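Local coordinates for protein heavy metal cation tricomponent efflux pump ZneA(CzcA-like) (PDB 4K0J) that exports Zn(II) in exchange for protons, acting as the inner-membrane RND transporter of a heavy-metal tripartite efflux system, at residues 35-40 / 381-386; 185-190 / 756-761; 144-149 / 312-317. All blocks are in the same frame, centred on the assembly; numbering follows the deposited sequence.

Contact 1: 35-40 / 381-386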
loop_
_atom_site.group_PDB
_atom_site.type_symbol
_atom_site.label_atom_id
_atom_site.label_comp_id
_atom_site.label_asym_id
_atom_site.label_seq_id
_atom_site.Cartn_x
_atom_site.Cartn_y
_atom_site.Cartn_z
ATOM N N PRO C 35 -1.633 12.698 20.766
ATOM C CA PRO C 35 -0.171 12.595 20.686
ATOM C C PRO C 35 0.544 13.898 21.024
ATOM O O PRO C 35 0.183 14.962 20.521
ATOM C CB PRO C 35 0.072 12.229 19.221
ATOM C CG PRO C 35 -1.095 12.804 18.496
ATOM C CD PRO C 35 -2.262 12.670 19.434
ATOM N N LEU C 36 1.559 13.805 21.873
ATOM C CA LEU C 36 2.359 14.965 22.239
ATOM C C LEU C 36 3.473 15.194 21.234
ATOM O O LEU C 36 4.310 14.321 21.010
ATOM C CB LEU C 36 2.959 14.788 23.632
ATOM C CG LEU C 36 2.080 15.180 24.816
ATOM C CD1 LEU C 36 2.783 14.837 26.118
ATOM C CD2 LEU C 36 1.741 16.664 24.751
ATOM N N GLU C 37 3.476 16.377 20.631
ATOM C CA GLU C 37 4.535 16.761 19.716
ATOM C C GLU C 37 5.110 18.115 20.114
ATOM O O GLU C 37 4.451 19.141 19.981
ATOM C CB GLU C 37 4.017 16.778 18.279
ATOM C CG GLU C 37 3.528 15.424 17.805
ATOM C CD GLU C 37 3.073 15.439 16.364
ATOM O OE1 GLU C 37 3.335 16.444 15.669
ATOM O OE2 GLU C 37 2.451 14.445 15.929
ATOM N N ALA C 38 6.339 18.106 20.619
ATOM C CA ALA C 38 6.990 19.327 21.084
ATOM C C ALA C 38 7.823 19.953 19.979
ATOM O O ALA C 38 8.010 21.167 19.936
ATOM C CB ALA C 38 7.856 19.038 22.301
ATOM N N TYR C 39 8.338 19.112 19.092
ATOM C CA TYR C 39 9.078 19.576 17.933
ATOM C C TYR C 39 8.577 18.768 16.755
ATOM O O TYR C 39 9.050 17.656 16.520
ATOM C CB TYR C 39 10.575 19.347 18.128
ATOM C CG TYR C 39 11.459 20.178 17.218
ATOM C CD1 TYR C 39 12.205 21.231 17.724
ATOM C CD2 TYR C 39 11.546 19.910 15.856
ATOM C CE1 TYR C 39 13.010 21.990 16.907
ATOM C CE2 TYR C 39 12.347 20.668 15.031
ATOM C CZ TYR C 39 13.079 21.710 15.560
ATOM O OH TYR C 39 13.889 22.477 14.746
ATOM N N PRO C 40 7.605 19.320 16.018
ATOM C CA PRO C 40 6.918 18.641 14.914
ATOM C C PRO C 40 7.906 18.097 13.893
ATOM O O PRO C 40 8.947 18.717 13.688
ATOM C CB PRO C 40 6.088 19.759 14.284
ATOM C CG PRO C 40 5.898 20.746 15.370
ATOM C CD PRO C 40 7.150 20.710 16.178
ATOM N N LYS C 381 -7.632 13.006 13.986
ATOM C CA LYS C 381 -6.298 12.501 14.312
ATOM C C LYS C 381 -5.228 13.594 14.323
ATOM O O LYS C 381 -4.044 13.322 14.129
ATOM C CB LYS C 381 -5.902 11.359 13.369
ATOM C CG LYS C 381 -6.898 10.214 13.323
ATOM C CD LYS C 381 -7.170 9.672 14.713
ATOM C CE LYS C 381 -7.947 8.373 14.647
ATOM N NZ LYS C 381 -7.189 7.339 13.890
ATOM N N ILE C 382 -5.650 14.831 14.557
ATOM C CA ILE C 382 -4.727 15.959 14.611
ATOM C C ILE C 382 -3.911 15.912 15.896
ATOM O O ILE C 382 -4.459 15.699 16.978
ATOM C CB ILE C 382 -5.489 17.298 14.509
ATOM C CG1 ILE C 382 -6.211 17.375 13.167
ATOM C CG2 ILE C 382 -4.549 18.490 14.671
ATOM C CD1 ILE C 382 -7.263 18.439 13.111
ATOM N N PRO C 383 -2.587 16.099 15.781
ATOM C CA PRO C 383 -1.727 16.049 16.966
ATOM C C PRO C 383 -1.911 17.270 17.857
ATOM O O PRO C 383 -2.661 18.186 17.517
ATOM C CB PRO C 383 -0.318 16.053 16.371
ATOM C CG PRO C 383 -0.473 16.770 15.073
ATOM C CD PRO C 383 -1.814 16.337 14.549
ATOM N N ALA C 384 -1.224 17.269 18.994
ATOM C CA ALA C 384 -1.239 18.404 19.901
ATOM C C ALA C 384 0.123 19.093 19.911
ATOM O O ALA C 384 0.888 18.964 20.867
ATOM C CB ALA C 384 -1.624 17.958 21.294
ATOM N N ASN C 385 0.425 19.808 18.831
ATOM C CA ASN C 385 1.618 20.641 18.766
ATOM C C ASN C 385 1.673 21.646 19.909
ATOM O O ASN C 385 0.875 22.578 19.972
ATOM C CB ASN C 385 1.670 21.393 17.437
ATOM C CG ASN C 385 2.522 20.697 16.403
ATOM O OD1 ASN C 385 2.987 19.575 16.608
ATOM N ND2 ASN C 385 2.730 21.362 15.272
ATOM N N LEU C 386 2.623 21.456 20.812
ATOM C CA LEU C 386 2.788 22.368 21.926
ATOM C C LEU C 386 3.316 23.714 21.447
ATOM O O LEU C 386 2.986 24.748 22.017
ATOM C CB LEU C 386 3.734 21.757 22.954
ATOM C CG LEU C 386 3.325 20.356 23.411
ATOM C CD1 LEU C 386 4.517 19.600 23.969
ATOM C CD2 LEU C 386 2.203 20.428 24.438
#
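Glu37 meets Pro383 and Asn385 with its side chain while its carbonyl pairs with the backbone of Leu386. Two backbone hydrogen bonds fix the parallel register, both donated by 381-386: Ala384 N to Pro35 O (3.1 Å) and Leu386 N to Glu37 O (3.1 Å). Asn385 CA lies 3.4 Å from Glu37 O, a CA-H...O contact beside the second bond.

On the face that carries Glu37 and Asn385, the glutamate chain stands extended, with CG anti to the carbonyl carbon (chi1 -61°). This brings OE2 to 3.2 Å from Pro383 CB, and the carboxylate plane is turned 65° from the Asn385 amide. Pro40 CG lies obliquely against that amide, about as near OD1 as ND2. The Asn385 nitrogen in turn makes weak hydrogen bonds to Lys459 O and Leu460 O, which help set the amide.

Leu36 and Ala384 project from the other face. There Leu36 CD2 touches Leu386 CD2 at 3.8 Å, and the other branch, Leu386 CD1, comes equally near Ala38 CB. Beyond this shell, Leu386 packs on Thr330, Val331 and Val334 of helix 323-353, and Pro383 on Pro463.

Such a two-stranded parallel pairing joins the exit of the first transmembrane helix to the turn that starts the helix at 386, where the RND membrane domain passes into the periplasmic part.

Contact 2: 185-190 / 756-761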
loop_
_atom_site.group_PDB
_atom_site.type_symbol
_atom_site.label_atom_id
_atom_site.label_comp_id
_atom_site.label_asym_id
_atom_site.label_seq_id
_atom_site.Cartn_x
_atom_site.Cartn_y
_atom_site.Cartn_z
ATOM N N LEU C 185 45.714 -13.325 11.866
ATOM C CA LEU C 185 47.101 -13.748 11.774
ATOM C C LEU C 185 47.887 -12.616 11.144
ATOM O O LEU C 185 47.435 -12.000 10.180
ATOM C CB LEU C 185 47.224 -15.012 10.919
ATOM C CG LEU C 185 48.603 -15.654 10.707
ATOM C CD1 LEU C 185 49.346 -15.058 9.517
ATOM C CD2 LEU C 185 49.460 -15.571 11.964
ATOM N N GLU C 186 49.071 -12.351 11.683
ATOM C CA GLU C 186 49.909 -11.276 11.172
ATOM C C GLU C 186 51.078 -11.810 10.340
ATOM O O GLU C 186 52.172 -12.043 10.858
ATOM C CB GLU C 186 50.393 -10.399 12.325
ATOM C CG GLU C 186 49.250 -9.825 13.148
ATOM C CD GLU C 186 49.699 -8.749 14.116
ATOM O OE1 GLU C 186 50.869 -8.784 14.557
ATOM O OE2 GLU C 186 48.880 -7.860 14.434
ATOM N N PHE C 187 50.820 -11.992 9.046
ATOM C CA PHE C 187 51.786 -12.559 8.103
ATOM C C PHE C 187 53.127 -11.833 8.033
ATOM O O PHE C 187 53.214 -10.615 8.209
ATOM C CB PHE C 187 51.193 -12.596 6.692
ATOM C CG PHE C 187 50.378 -13.816 6.403
ATOM C CD1 PHE C 187 50.984 -15.055 6.265
ATOM C CD2 PHE C 187 49.007 -13.728 6.249
ATOM C CE1 PHE C 187 50.233 -16.188 5.992
ATOM C CE2 PHE C 187 48.250 -14.856 5.974
ATOM C CZ PHE C 187 48.864 -16.086 5.846
ATOM N N ASP C 188 54.170 -12.610 7.764
ATOM C CA ASP C 188 55.468 -12.077 7.391
ATOM C C ASP C 188 55.852 -12.742 6.079
ATOM O O ASP C 188 56.283 -13.896 6.069
ATOM C CB ASP C 188 56.516 -12.375 8.463
ATOM C CG ASP C 188 57.897 -11.871 8.083
ATOM O OD1 ASP C 188 57.985 -10.818 7.418
ATOM O OD2 ASP C 188 58.893 -12.530 8.447
ATOM N N PRO C 189 55.689 -12.014 4.963
ATOM C CA PRO C 189 55.897 -12.509 3.595
ATOM C C PRO C 189 57.272 -13.143 3.361
ATOM O O PRO C 189 57.473 -13.777 2.325
ATOM C CB PRO C 189 55.748 -11.245 2.743
ATOM C CG PRO C 189 54.871 -10.356 3.549
ATOM C CD PRO C 189 55.258 -10.606 4.977
ATOM N N VAL C 190 58.194 -12.960 4.304
ATOM C CA VAL C 190 59.499 -13.608 4.262
ATOM C C VAL C 190 59.335 -15.117 4.087
ATOM O O VAL C 190 60.088 -15.757 3.344
ATOM C CB VAL C 190 60.301 -13.326 5.547
ATOM C CG1 VAL C 190 61.625 -14.075 5.530
ATOM C CG2 VAL C 190 60.533 -11.835 5.706
ATOM N N ALA C 756 43.184 -12.226 7.554
ATOM C CA ALA C 756 44.606 -12.446 7.298
ATOM C C ALA C 756 45.209 -11.178 6.720
ATOM O O ALA C 756 44.688 -10.623 5.753
ATOM C CB ALA C 756 44.808 -13.596 6.339
ATOM N N ARG C 757 46.300 -10.716 7.319
ATOM C CA ARG C 757 47.002 -9.551 6.807
ATOM C C ARG C 757 48.453 -9.519 7.284
ATOM O O ARG C 757 48.777 -10.044 8.351
ATOM C CB ARG C 757 46.285 -8.264 7.218
ATOM C CG ARG C 757 46.341 -7.960 8.706
ATOM C CD ARG C 757 45.861 -6.543 8.991
ATOM N NE ARG C 757 45.895 -6.222 10.414
ATOM C CZ ARG C 757 45.548 -5.043 10.924
ATOM N NH1 ARG C 757 45.612 -4.838 12.233
ATOM N NH2 ARG C 757 45.140 -4.068 10.124
ATOM N N PHE C 758 49.316 -8.901 6.481
ATOM C CA PHE C 758 50.723 -8.732 6.822
ATOM C C PHE C 758 50.866 -7.902 8.083
ATOM O O PHE C 758 50.000 -7.083 8.398
ATOM C CB PHE C 758 51.468 -8.047 5.678
ATOM C CG PHE C 758 51.379 -8.780 4.372
ATOM C CD1 PHE C 758 51.397 -10.163 4.334
ATOM C CD2 PHE C 758 51.268 -8.084 3.180
ATOM C CE1 PHE C 758 51.312 -10.847 3.126
ATOM C CE2 PHE C 758 51.185 -8.760 1.971
ATOM C CZ PHE C 758 51.206 -10.146 1.945
ATOM N N ILE C 759 51.965 -8.110 8.797
ATOM C CA ILE C 759 52.209 -7.401 10.049
ATOM C C ILE C 759 52.562 -5.942 9.779
ATOM O O ILE C 759 52.892 -5.571 8.650
ATOM C CB ILE C 759 53.338 -8.076 10.868
ATOM C CG1 ILE C 759 53.212 -7.733 12.357
ATOM C CG2 ILE C 759 54.713 -7.715 10.303
ATOM C CD1 ILE C 759 54.195 -8.470 13.244
ATOM N N GLY C 760 52.479 -5.114 10.815
ATOM C CA GLY C 760 52.860 -3.720 10.703
ATOM C C GLY C 760 54.322 -3.599 10.325
ATOM O O GLY C 760 55.088 -4.550 10.492
ATOM N N SER C 761 54.701 -2.435 9.807
ATOM C CA SER C 761 56.067 -2.179 9.353
ATOM C C SER C 761 56.500 -3.093 8.203
ATOM O O SER C 761 57.678 -3.149 7.856
ATOM C CB SER C 761 57.069 -2.261 10.514
ATOM O OG SER C 761 57.259 -3.601 10.939
#
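Leu185 to Phe187 pair in parallel with Ala756 to Phe758 as the two central strands of a mixed four-stranded sheet. The sheet takes strands from both halves of the chain, an arrangement that matches the docking domain of RND pumps. The axes of 185-187 and 756-758 approach to 4.4 Å, with a crossing angle of -37° over these short segments.

Backbone bonds alternate in direction. Phe187 N donates to Arg757 O at 2.9 Å, and Ile759 N donates to Phe187 O at 2.9 Å. Arg757 N to Leu185 O is weak at 3.3 Å, although nearly straight (173°).

Glu186 and Arg757 leave the face opposite to the phenylalanines. Glu186 extends with CG beside its own backbone N (chi1 -57°), lying across Ile759 with OE1 near CG1. Its charge is met by Arg259, in a salt bridge from the strand on the outer side.

The other face carries both phenylalanines, with Leu185 and Ala756. Leu185 CD1 sits over the centre of the Phe187 ring, while Ala756 CB meets that ring at its edge, 3.7 Å from CE2. Ile202 and Leu199 of helix 199-208 add to the packing of Phe187 and Phe758, respectively. Phe187 CB lies at the edge of the Phe758 ring, and Pro189 CG covers one face of it in a CH-pi contact, 3.7 Å from the ring centroid.

Contact 3: 144-149 / 312-317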
loop_
_atom_site.group_PDB
_atom_site.type_symbol
_atom_site.label_atom_id
_atom_site.label_comp_id
_atom_site.label_asym_id
_atom_site.label_seq_id
_atom_site.Cartn_x
_atom_site.Cartn_y
_atom_site.Cartn_z
ATOM N N SER C 144 32.111 3.549 32.635
ATOM C CA SER C 144 32.690 2.623 33.590
ATOM C C SER C 144 34.000 3.222 34.082
ATOM O O SER C 144 34.546 4.132 33.456
ATOM C CB SER C 144 32.957 1.271 32.936
ATOM O OG SER C 144 33.551 0.379 33.863
ATOM N N LYS C 145 34.502 2.718 35.201
ATOM C CA LYS C 145 35.774 3.188 35.735
ATOM C C LYS C 145 36.825 2.094 35.609
ATOM O O LYS C 145 38.023 2.378 35.513
ATOM C CB LYS C 145 35.616 3.617 37.198
ATOM C CG LYS C 145 34.718 4.837 37.383
ATOM C CD LYS C 145 34.694 5.325 38.825
ATOM C CE LYS C 145 33.931 6.642 38.941
ATOM N NZ LYS C 145 33.910 7.176 40.332
ATOM N N THR C 146 36.351 0.848 35.589
ATOM C CA THR C 146 37.211 -0.329 35.632
ATOM C C THR C 146 37.251 -1.102 34.317
ATOM O O THR C 146 38.172 -1.885 34.084
ATOM C CB THR C 146 36.753 -1.304 36.726
ATOM O OG1 THR C 146 35.545 -1.953 36.316
ATOM C CG2 THR C 146 36.511 -0.566 38.029
ATOM N N ARG C 147 36.256 -0.894 33.462
ATOM C CA ARG C 147 36.138 -1.689 32.244
ATOM C C ARG C 147 36.829 -1.058 31.042
ATOM O O ARG C 147 36.868 0.169 30.908
ATOM C CB ARG C 147 34.677 -1.962 31.925
ATOM C CG ARG C 147 34.459 -3.321 31.305
ATOM C CD ARG C 147 33.144 -3.934 31.749
ATOM N NE ARG C 147 33.034 -4.010 33.204
ATOM C CZ ARG C 147 33.467 -5.035 33.929
ATOM N NH1 ARG C 147 34.043 -6.069 33.331
ATOM N NH2 ARG C 147 33.323 -5.025 35.248
ATOM N N ASP C 148 37.368 -1.905 30.168
ATOM C CA ASP C 148 38.148 -1.433 29.030
ATOM C C ASP C 148 37.305 -1.326 27.772
ATOM O O ASP C 148 36.331 -2.056 27.607
ATOM C CB ASP C 148 39.335 -2.356 28.788
ATOM C CG ASP C 148 38.931 -3.809 28.717
ATOM O OD1 ASP C 148 38.689 -4.407 29.787
ATOM O OD2 ASP C 148 38.857 -4.349 27.592
ATOM N N LEU C 149 37.703 -0.421 26.882
ATOM C CA LEU C 149 36.919 -0.075 25.700
ATOM C C LEU C 149 36.489 -1.265 24.833
ATOM O O LEU C 149 35.456 -1.207 24.168
ATOM C CB LEU C 149 37.671 0.954 24.853
ATOM C CG LEU C 149 36.819 1.700 23.826
ATOM C CD1 LEU C 149 35.708 2.458 24.526
ATOM C CD2 LEU C 149 37.665 2.631 22.987
ATOM N N PRO C 312 26.898 -5.561 33.560
ATOM C CA PRO C 312 27.761 -5.712 34.730
ATOM C C PRO C 312 27.709 -4.441 35.551
ATOM O O PRO C 312 27.415 -3.372 35.012
ATOM C CB PRO C 312 29.154 -5.865 34.117
ATOM C CG PRO C 312 28.911 -6.434 32.777
ATOM C CD PRO C 312 27.635 -5.798 32.306
ATOM N N LYS C 313 27.981 -4.553 36.842
ATOM C CA LYS C 313 27.993 -3.383 37.702
ATOM C C LYS C 313 29.166 -2.478 37.321
ATOM O O LYS C 313 30.143 -2.932 36.715
ATOM C CB LYS C 313 28.046 -3.806 39.171
ATOM C CG LYS C 313 26.675 -3.919 39.841
ATOM C CD LYS C 313 25.650 -4.666 38.986
ATOM C CE LYS C 313 25.926 -6.163 38.935
ATOM N NZ LYS C 313 24.926 -6.903 38.104
ATOM N N ASP C 314 29.055 -1.198 37.670
ATOM C CA ASP C 314 29.981 -0.164 37.198
ATOM C C ASP C 314 30.111 -0.194 35.684
ATOM O O ASP C 314 31.191 -0.020 35.129
ATOM C CB ASP C 314 31.356 -0.252 37.865
ATOM C CG ASP C 314 32.188 1.004 37.643
ATOM O OD1 ASP C 314 31.889 2.037 38.283
ATOM O OD2 ASP C 314 33.131 0.960 36.824
ATOM N N VAL C 315 28.989 -0.462 35.032
ATOM C CA VAL C 315 28.829 -0.220 33.613
ATOM C C VAL C 315 27.425 0.327 33.487
ATOM O O VAL C 315 26.441 -0.395 33.662
ATOM C CB VAL C 315 29.006 -1.494 32.765
ATOM C CG1 VAL C 315 28.379 -1.316 31.391
ATOM C CG2 VAL C 315 30.474 -1.842 32.637
ATOM N N LYS C 316 27.334 1.624 33.232
ATOM C CA LYS C 316 26.040 2.276 33.188
ATOM C C LYS C 316 25.843 2.980 31.856
ATOM O O LYS C 316 26.724 3.707 31.392
ATOM C CB LYS C 316 25.904 3.268 34.347
ATOM C CG LYS C 316 25.931 2.627 35.731
ATOM C CD LYS C 316 24.746 1.689 35.929
ATOM C CE LYS C 316 24.733 1.062 37.319
ATOM N NZ LYS C 316 25.839 0.084 37.520
ATOM N N VAL C 317 24.697 2.740 31.227
ATOM C CA VAL C 317 24.328 3.492 30.038
ATOM C C VAL C 317 23.798 4.836 30.498
ATOM O O VAL C 317 22.789 4.910 31.201
ATOM C CB VAL C 317 23.281 2.758 29.169
ATOM C CG1 VAL C 317 22.317 1.979 30.032
ATOM C CG2 VAL C 317 22.522 3.744 28.314
#
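Asp314 has the largest share of this contact, its carboxylate reaching the backbone of Lys145 and the hydroxyl of Ser144. Among the hydrogen bonds, the clearest is Lys145 N to Asp314 OD2, 2.8 Å long and 168° at the hydrogen, meeting the oxygen on its syn side and 17° out of the carboxylate plane. Thr146 N approaches the same oxygen in a weak bond of 3.5 Å. Ser144 OG lies 2.7 Å from Asp314 O and 3.0 Å from Asp314 OD2; its one proton can serve either, and the positions do not settle which. The hydroxyl also accepts from Arg147 N (3.0 Å), three residues on, which makes an ST motif and folds 144-147 into a turn. With CG anti to the backbone N (chi1 -166°), Asp314 swings its carboxylate across to this turn.

Nonpolar packing comes from Arg147, whose chain bends at chi2 and chi3. Val315 CG2 meets it 3.4 Å from NE, near the guanidinium plane, whereas Pro312 CB stands over one face, offset toward the rim. Leu155 of helix 149-164 touches Arg147, Pro312 and Val315.

Opposite charges across the contact do not touch: Arg147 NE is 6.1 Å from Asp314 OD2 and Lys145 NZ 5.9 Å from Asp314 OD1. Arg147 has a long, weak ion pair with Glu151 instead. Asp148, next in the chain, caps that helix through a weak bond to Glu151 N.

The contact ties the end of strand 135-143 to the approach of strand 316-319, its antiparallel neighbour in a porter subdomain of the RND fold. Its chemistry implies that, within the two segments, backbone N-H groups, one well-formed and one weak, mainly hold the Asp314 carboxylate without a salt bridge, and such donors would be expected to favour its ionised form.

Overall arrangement
From the N terminus, the chain leaves helix 13-31, passes 35-40 and enters the periplasmic part; contact 1 closes at 381-386, after 340 residues that also include helices 323-353 and 365-379. Contact 3 opens and closes wholly within that span, joining 144-149 to 312-317 inside what is probably the PN2 porter subdomain. Contact 2 starts within the same span, at docking strand 182-187, but ends only at 756-761, in the second half of the chain, so it crosses both other contacts. The centres of contacts 1 and 2 lie 58 Å apart, with contact 3 at 38 Å and 34 Å from them. The membrane junction, porter and docking regions are thus each tied separately.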